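Local coordinates for protein acireductone dioxygenase (Bacillus anthracis, PDB 4QGL) that probably oxidises the acireductone of the methionine salvage pathway with dioxygen, to different products depending on whether iron or nickel occupies its active site, at residues 37-43 with 63-68; 48-52 with 156-160. All coordinates share one frame; numbering follows the deposited sequence.

Overall arrangement
From the N terminus, the chain leaves strand 33-36 and runs through 37-43 and 48-52 before it enters helix 54-63. Contact 1 closes a short loop: helix 54-63 ends and 63-68, at the start of helix 65-75, comes back onto 37-43. Contact 2 is long-range, since 48-52 meets 156-160 only after most of the cupin fold has been built. Because 48-52 lies between the two segments of contact 1, while 156-160 lies beyond both, the two closures cross. Their centres are about 16 Å apart and they do not touch. Together they join the 37-52 connection to helices 54-63 and 65-75 at one end and to strand 158-164 at the other.

Contact 1 (37-43 with 63-68); sequences WNISKLP and VFSKEI
With CG anti to the carbonyl carbon in both W37 and E67 (chi1 -71° in the latter), the indole and the first carbons of the glutamate are brought together, and a bend at chi2 (85°) carries the E67 carboxylate on toward K41. E67 CB sits over the centre of the six-membered ring of W37, 3.5 Å from its centroid and 12° off the ring normal, a CH-pi contact. W37 and F64 lie with near-parallel planes but are slid so far apart that they hardly overlap; they touch through W37 CE3 and F64 CD1 at 3.8 Å. The F64 rim is met near its plane by the carbonyl oxygen of N38 and by L42 CD1, 3.9 Å from F64 CE2. K41 comes from the opposite direction to E67, its NZ forming a salt bridge to E67 OE2, whose exact length is doubtful, and a weak hydrogen bond to V63 O at 3.3 Å. The aliphatic part of K41 runs beside V63 CG1. Outside the two segments, W37 NE1 hydrogen-bonds to E35 OE2 and both aromatic rings meet F112. The contact thus lays the loop after strand 33-36 against the junction of helices 54-63 and 65-75, beside strand 109-113 of a five-stranded antiparallel cupin sheet.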
ATOM      1  N   TRP A  37     -10.124   0.930   6.006  1.00 26.05           N
ATOM      2  CA  TRP A  37     -11.436   0.775   5.372  1.00 25.79           C
ATOM      3  C   TRP A  37     -12.041  -0.548   5.778  1.00 25.85           C
ATOM      4  O   TRP A  37     -11.319  -1.491   6.161  1.00 25.58           O
ATOM      5  CB  TRP A  37     -11.316   0.786   3.864  1.00 25.15           C
ATOM      6  CG  TRP A  37     -10.805   2.043   3.330  1.00 24.84           C
ATOM      7  CD1 TRP A  37     -10.597   3.216   4.014  1.00 25.04           C
ATOM      8  CD2 TRP A  37     -10.475   2.299   1.976  1.00 24.39           C
ATOM      9  NE1 TRP A  37     -10.154   4.187   3.151  1.00 24.97           N
ATOM     10  CE2 TRP A  37     -10.069   3.649   1.894  1.00 24.61           C
ATOM     11  CE3 TRP A  37     -10.493   1.524   0.821  1.00 24.06           C
ATOM     12  CZ2 TRP A  37      -9.685   4.229   0.705  1.00 24.52           C
ATOM     13  CZ3 TRP A  37     -10.117   2.091  -0.342  1.00 24.12           C
ATOM     14  CH2 TRP A  37      -9.711   3.439  -0.403  1.00 24.31           C
ATOM     15  N   ASN A  38     -13.364  -0.635   5.658  1.00 26.23           N
ATOM     16  CA  ASN A  38     -14.094  -1.770   6.170  1.00 26.34           C
ATOM     17  C   ASN A  38     -14.033  -2.941   5.195  1.00 25.89           C
ATOM     18  O   ASN A  38     -14.793  -3.049   4.245  1.00 25.91           O
ATOM     19  CB  ASN A  38     -15.500  -1.346   6.509  1.00 27.15           C
ATOM     20  CG  ASN A  38     -16.298  -2.473   7.092  1.00 27.69           C
ATOM     21  OD1 ASN A  38     -15.957  -3.061   8.131  1.00 27.95           O
ATOM     22  ND2 ASN A  38     -17.338  -2.814   6.414  1.00 27.99           N
ATOM     23  N   ILE A  39     -13.058  -3.808   5.449  1.00 25.47           N
ATOM     24  CA  ILE A  39     -12.689  -4.894   4.522  1.00 25.07           C
ATOM     25  C   ILE A  39     -13.720  -6.013   4.619  1.00 25.69           C
ATOM     26  O   ILE A  39     -13.882  -6.762   3.680  1.00 25.63           O
ATOM     27  CB  ILE A  39     -11.194  -5.334   4.717  1.00 24.43           C
ATOM     28  CG1 ILE A  39     -10.721  -6.308   3.634  1.00 24.15           C
ATOM     29  CG2 ILE A  39     -10.912  -5.905   6.093  1.00 24.62           C
ATOM     30  CD1 ILE A  39     -10.239  -5.605   2.386  1.00 23.77           C
ATOM     31  N   SER A  40     -14.455  -6.074   5.731  1.00 26.46           N
ATOM     32  CA  SER A  40     -15.582  -7.026   5.894  1.00 27.38           C
ATOM     33  C   SER A  40     -16.697  -6.862   4.854  1.00 27.95           C
ATOM     34  O   SER A  40     -17.501  -7.746   4.667  1.00 28.39           O
ATOM     35  CB  SER A  40     -16.217  -6.913   7.287  1.00 28.01           C
ATOM     36  OG  SER A  40     -16.869  -5.673   7.478  1.00 28.24           O
ATOM     37  N   LYS A  41     -16.743  -5.708   4.202  1.00 28.21           N
ATOM     38  CA  LYS A  41     -17.605  -5.516   3.029  1.00 28.94           C
ATOM     39  C   LYS A  41     -17.270  -6.370   1.829  1.00 28.97           C
ATOM     40  O   LYS A  41     -18.120  -6.616   1.011  1.00 29.72           O
ATOM     41  CB  LYS A  41     -17.502  -4.086   2.520  1.00 28.88           C
ATOM     42  CG  LYS A  41     -18.451  -3.122   3.176  1.00 29.53           C
ATOM     43  CD  LYS A  41     -17.814  -1.750   3.155  1.00 29.32           C
ATOM     44  CE  LYS A  41     -17.512  -1.332   1.725  1.00 29.13           C
ATOM     45  NZ  LYS A  41     -17.262   0.136   1.684  1.00 29.24           N
ATOM     46  N   LEU A  42     -16.016  -6.726   1.664  1.00 28.66           N
ATOM     47  CA  LEU A  42     -15.600  -7.440   0.486  1.00 28.71           C
ATOM     48  C   LEU A  42     -16.295  -8.776   0.480  1.00 29.52           C
ATOM     49  O   LEU A  42     -16.298  -9.477   1.477  1.00 29.70           O
ATOM     50  CB  LEU A  42     -14.074  -7.627   0.476  1.00 28.13           C
ATOM     51  CG  LEU A  42     -13.425  -8.107  -0.834  1.00 28.05           C
ATOM     52  CD1 LEU A  42     -13.340  -6.988  -1.860  1.00 27.82           C
ATOM     53  CD2 LEU A  42     -12.037  -8.684  -0.589  1.00 27.64           C
ATOM     54  N   PRO A  43     -16.915  -9.126  -0.647  1.00 30.42           N
ATOM     55  CA  PRO A  43     -17.480 -10.452  -0.842  1.00 31.38           C
ATOM     56  C   PRO A  43     -16.446 -11.568  -0.751  1.00 31.59           C
ATOM     57  O   PRO A  43     -15.340 -11.430  -1.248  1.00 31.05           O
ATOM     58  CB  PRO A  43     -18.061 -10.412  -2.254  1.00 31.68           C
ATOM     59  CG  PRO A  43     -18.103  -8.993  -2.657  1.00 31.45           C
ATOM     60  CD  PRO A  43     -17.417  -8.156  -1.629  1.00 30.71           C
ATOM     61  N   VAL A  63     -17.100  -1.886  -4.742  1.00 26.36           N
ATOM     62  CA  VAL A  63     -17.358  -2.014  -3.312  1.00 26.02           C
ATOM     63  C   VAL A  63     -16.743  -0.876  -2.503  1.00 25.55           C
ATOM     64  O   VAL A  63     -17.368  -0.390  -1.580  1.00 25.85           O
ATOM     65  CB  VAL A  63     -16.876  -3.372  -2.783  1.00 25.60           C
ATOM     66  CG1 VAL A  63     -17.163  -3.540  -1.312  1.00 25.59           C
ATOM     67  CG2 VAL A  63     -17.574  -4.500  -3.500  1.00 26.11           C
ATOM     68  N   PHE A  64     -15.517  -0.453  -2.831  1.00 24.91           N
ATOM     69  CA  PHE A  64     -14.875   0.655  -2.109  1.00 24.58           C
ATOM     70  C   PHE A  64     -14.980   1.985  -2.817  1.00 25.05           C
ATOM     71  O   PHE A  64     -14.284   2.916  -2.465  1.00 24.86           O
ATOM     72  CB  PHE A  64     -13.426   0.330  -1.807  1.00 23.74           C
ATOM     73  CG  PHE A  64     -13.277  -0.888  -0.966  1.00 23.35           C
ATOM     74  CD1 PHE A  64     -13.432  -0.820   0.410  1.00 23.33           C
ATOM     75  CD2 PHE A  64     -13.027  -2.116  -1.558  1.00 23.16           C
ATOM     76  CE1 PHE A  64     -13.338  -1.959   1.177  1.00 23.15           C
ATOM     77  CE2 PHE A  64     -12.915  -3.257  -0.793  1.00 22.98           C
ATOM     78  CZ  PHE A  64     -13.073  -3.178   0.572  1.00 22.98           C
ATOM     79  N   SER A  65     -15.944   2.111  -3.726  1.00 25.76           N
ATOM     80  CA  SER A  65     -16.109   3.355  -4.483  1.00 26.45           C
ATOM     81  C   SER A  65     -16.318   4.598  -3.630  1.00 26.84           C
ATOM     82  O   SER A  65     -15.854   5.671  -3.990  1.00 27.11           O
ATOM     83  CB  SER A  65     -17.230   3.238  -5.512  1.00 27.30           C
ATOM     84  OG  SER A  65     -18.495   3.091  -4.894  1.00 27.79           O
ATOM     85  N   LYS A  66     -17.035   4.471  -2.524  1.00 27.11           N
ATOM     86  CA  LYS A  66     -17.237   5.605  -1.617  1.00 27.66           C
ATOM     87  C   LYS A  66     -15.920   6.001  -0.951  1.00 27.10           C
ATOM     88  O   LYS A  66     -15.535   7.164  -0.923  1.00 27.49           O
ATOM     89  CB  LYS A  66     -18.292   5.248  -0.563  1.00 28.05           C
ATOM     90  CG  LYS A  66     -18.461   6.256   0.545  1.00 28.61           C
ATOM     91  CD  LYS A  66     -18.828   7.627   0.025  1.00 29.58           C
ATOM     92  CE  LYS A  66     -19.288   8.510   1.177  1.00 30.40           C
ATOM     93  NZ  LYS A  66     -19.159   9.940   0.811  1.00 31.20           N
ATOM     94  N   GLU A  67     -15.223   5.021  -0.433  1.00 26.36           N
ATOM     95  CA  GLU A  67     -13.970   5.302   0.244  1.00 25.87           C
ATOM     96  C   GLU A  67     -12.986   5.890  -0.712  1.00 25.69           C
ATOM     97  O   GLU A  67     -12.240   6.752  -0.345  1.00 25.78           O
ATOM     98  CB  GLU A  67     -13.365   4.061   0.857  1.00 25.11           C
ATOM     99  CG  GLU A  67     -14.108   3.549   2.067  1.00 25.38           C
ATOM    100  CD  GLU A  67     -15.261   2.641   1.695  1.00 25.75           C
ATOM    101  OE1 GLU A  67     -15.867   2.792   0.641  1.00 26.13           O
ATOM    102  OE2 GLU A  67     -15.555   1.717   2.447  1.00 25.83           O
ATOM    103  N   ILE A  68     -13.001   5.427  -1.946  1.00 25.68           N
ATOM    104  CA  ILE A  68     -12.161   5.990  -3.001  1.00 25.76           C
ATOM    105  C   ILE A  68     -12.552   7.424  -3.366  1.00 26.91           C
ATOM    106  O   ILE A  68     -11.693   8.282  -3.493  1.00 27.09           O
ATOM    107  CB  ILE A  68     -12.204   5.127  -4.265  1.00 25.56           C
ATOM    108  CG1 ILE A  68     -11.842   3.690  -3.906  1.00 24.74           C
ATOM    109  CG2 ILE A  68     -11.200   5.620  -5.282  1.00 25.61           C
ATOM    110  CD1 ILE A  68     -11.690   2.728  -5.065  1.00 24.68           C
TER

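Contact 2 (48-52 with 156-160); sequences ENYSL and RQVVA
Y50 and Q157 stack where the loop before helix 54-63 packs against the start of strand 158-164, a sheet strand of the cupin fold. The Q157 amide is stacked over the hydroxyl end of the Y50 ring, displaced from its centre, the two planes only 8° apart, although the side chains themselves cross at about a right angle. Q157 CD is 3.4 Å from Y50 CZ, and Q157 OE1 stands 3.5 Å from Y50 CE2, offset toward the rim. Q157 CG lies between its backbone N and carbonyl carbon (chi1 64°), and the extended chain beyond carries the amide to that end of the ring. Among the apolar contacts, V159 CG2 touches Y50 CD1 at 3.6 Å, while V159 CG1 and L52 CD1 meet tip to tip, 3.8 Å apart. V159 also leans on V82 and S84 of the neighbouring strand 79-85. No hydrogen bond joins the two segments; N49 ND2 bonds instead to the carbonyl of H45, and the Y50 carbonyl to S84 OG. Backbone pairing of V158 with L85 and A160 with I83 ties 158-164 to its edge neighbour. On the loop side, the carbonyl oxygen of N49 rests 3.5 Å from V159 CG2.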
ATOM      1  N   GLU A  48      -8.660 -13.380  -0.697  1.00 32.24           N
ATOM      2  CA  GLU A  48      -7.539 -14.192  -1.117  1.00 32.52           C
ATOM      3  C   GLU A  48      -7.755 -14.731  -2.527  1.00 32.26           C
ATOM      4  O   GLU A  48      -7.626 -15.918  -2.787  1.00 32.50           O
ATOM      5  CB  GLU A  48      -7.302 -15.342  -0.128  1.00 33.76           C
ATOM      6  CG  GLU A  48      -6.525 -14.981   1.136  1.00 34.08           C
ATOM      7  CD  GLU A  48      -5.509 -13.854   0.946  1.00 34.26           C
ATOM      8  OE1 GLU A  48      -4.512 -14.034   0.221  1.00 35.53           O
ATOM      9  OE2 GLU A  48      -5.709 -12.762   1.518  1.00 34.43           O
ATOM     10  N   ASN A  49      -8.077 -13.828  -3.438  1.00 31.38           N
ATOM     11  CA  ASN A  49      -8.309 -14.198  -4.804  1.00 31.46           C
ATOM     12  C   ASN A  49      -7.271 -13.474  -5.610  1.00 30.54           C
ATOM     13  O   ASN A  49      -7.235 -12.244  -5.624  1.00 30.04           O
ATOM     14  CB  ASN A  49      -9.712 -13.766  -5.200  1.00 31.88           C
ATOM     15  CG  ASN A  49     -10.138 -14.315  -6.540  1.00 32.83           C
ATOM     16  OD1 ASN A  49      -9.324 -14.526  -7.423  1.00 33.45           O
ATOM     17  ND2 ASN A  49     -11.430 -14.528  -6.703  1.00 33.46           N
ATOM     18  N   TYR A  50      -6.412 -14.237  -6.267  1.00 30.26           N
ATOM     19  CA  TYR A  50      -5.245 -13.673  -6.946  1.00 29.49           C
ATOM     20  C   TYR A  50      -5.281 -13.820  -8.464  1.00 30.05           C
ATOM     21  O   TYR A  50      -4.503 -13.177  -9.143  1.00 30.49           O
ATOM     22  CB  TYR A  50      -3.944 -14.283  -6.385  1.00 29.07           C
ATOM     23  CG  TYR A  50      -3.662 -13.886  -4.946  1.00 28.14           C
ATOM     24  CD1 TYR A  50      -2.953 -12.725  -4.651  1.00 27.22           C
ATOM     25  CD2 TYR A  50      -4.138 -14.651  -3.880  1.00 28.10           C
ATOM     26  CE1 TYR A  50      -2.723 -12.342  -3.348  1.00 26.56           C
ATOM     27  CE2 TYR A  50      -3.900 -14.278  -2.577  1.00 27.48           C
ATOM     28  CZ  TYR A  50      -3.187 -13.121  -2.318  1.00 26.71           C
ATOM     29  OH  TYR A  50      -2.948 -12.722  -1.033  1.00 26.10           O
ATOM     30  N   SER A  51      -6.126 -14.689  -9.004  1.00 30.33           N
ATOM     31  CA  SER A  51      -6.314 -14.741 -10.451  1.00 30.73           C
ATOM     32  C   SER A  51      -7.615 -14.046 -10.756  1.00 30.42           C
ATOM     33  O   SER A  51      -8.695 -14.657 -10.759  1.00 30.77           O
ATOM     34  CB  SER A  51      -6.374 -16.164 -10.955  1.00 31.74           C
ATOM     35  OG  SER A  51      -7.253 -16.893 -10.148  1.00 31.88           O
ATOM     36  N   LEU A  52      -7.476 -12.760 -11.028  1.00 29.65           N
ATOM     37  CA  LEU A  52      -8.579 -11.841 -11.054  1.00 29.26           C
ATOM     38  C   LEU A  52      -9.056 -11.637 -12.467  1.00 30.04           C
ATOM     39  O   LEU A  52      -8.258 -11.369 -13.369  1.00 30.32           O
ATOM     40  CB  LEU A  52      -8.126 -10.515 -10.435  1.00 28.27           C
ATOM     41  CG  LEU A  52      -7.868 -10.645  -8.940  1.00 27.41           C
ATOM     42  CD1 LEU A  52      -7.327  -9.392  -8.312  1.00 26.58           C
ATOM     43  CD2 LEU A  52      -9.172 -11.034  -8.264  1.00 27.59           C
ATOM     44  N   ARG A 156       4.772 -13.858  -0.486  1.00 24.43           N
ATOM     45  CA  ARG A 156       5.039 -13.337  -1.845  1.00 24.19           C
ATOM     46  C   ARG A 156       3.749 -13.164  -2.703  1.00 23.74           C
ATOM     47  O   ARG A 156       3.698 -13.597  -3.843  1.00 24.20           O
ATOM     48  CB  ARG A 156       6.056 -14.216  -2.607  1.00 25.11           C
ATOM     49  CG  ARG A 156       7.407 -14.476  -1.931  1.00 25.57           C
ATOM     50  CD  ARG A 156       8.454 -13.435  -2.313  1.00 25.43           C
ATOM     51  NE  ARG A 156       8.950 -13.627  -3.689  1.00 26.15           N
ATOM     52  CZ  ARG A 156       9.813 -12.815  -4.311  1.00 26.18           C
ATOM     53  NH1 ARG A 156      10.298 -11.741  -3.695  1.00 25.68           N
ATOM     54  NH2 ARG A 156      10.193 -13.073  -5.555  1.00 26.82           N
ATOM     55  N   GLN A 157       2.729 -12.512  -2.159  1.00 22.83           N
ATOM     56  CA  GLN A 157       1.523 -12.247  -2.919  1.00 22.56           C
ATOM     57  C   GLN A 157       0.765 -11.041  -2.364  1.00 21.72           C
ATOM     58  O   GLN A 157       0.627 -10.877  -1.158  1.00 21.52           O
ATOM     59  CB  GLN A 157       0.622 -13.464  -2.930  1.00 23.05           C
ATOM     60  CG  GLN A 157       0.138 -13.808  -1.549  1.00 22.96           C
ATOM     61  CD  GLN A 157      -0.546 -15.130  -1.511  1.00 23.62           C
ATOM     62  OE1 GLN A 157      -0.732 -15.756  -2.543  1.00 24.11           O
ATOM     63  NE2 GLN A 157      -0.920 -15.574  -0.313  1.00 23.73           N
ATOM     64  N   VAL A 158       0.283 -10.198  -3.258  1.00 21.39           N
ATOM     65  CA  VAL A 158      -0.523  -9.074  -2.836  1.00 20.88           C
ATOM     66  C   VAL A 158      -1.552  -8.731  -3.902  1.00 21.07           C
ATOM     67  O   VAL A 158      -1.291  -8.844  -5.116  1.00 21.43           O
ATOM     68  CB  VAL A 158       0.385  -7.871  -2.468  1.00 20.41           C
ATOM     69  CG1 VAL A 158       0.857  -7.107  -3.684  1.00 20.48           C
ATOM     70  CG2 VAL A 158      -0.329  -6.930  -1.544  1.00 20.07           C
ATOM     71  N   VAL A 159      -2.737  -8.336  -3.442  1.00 20.94           N
ATOM     72  CA  VAL A 159      -3.737  -7.646  -4.294  1.00 21.09           C
ATOM     73  C   VAL A 159      -4.003  -6.262  -3.734  1.00 20.75           C
ATOM     74  O   VAL A 159      -4.213  -6.133  -2.548  1.00 20.49           O
ATOM     75  CB  VAL A 159      -5.063  -8.399  -4.382  1.00 21.48           C
ATOM     76  CG1 VAL A 159      -6.058  -7.611  -5.200  1.00 21.70           C
ATOM     77  CG2 VAL A 159      -4.892  -9.735  -5.053  1.00 22.01           C
ATOM     78  N   ALA A 160      -3.994  -5.247  -4.609  1.00 20.89           N
ATOM     79  CA  ALA A 160      -4.119  -3.826  -4.236  1.00 20.73           C
ATOM     80  C   ALA A 160      -4.877  -2.985  -5.247  1.00 21.22           C
ATOM     81  O   ALA A 160      -4.884  -3.245  -6.438  1.00 21.64           O
ATOM     82  CB  ALA A 160      -2.728  -3.217  -4.062  1.00 20.44           C
TER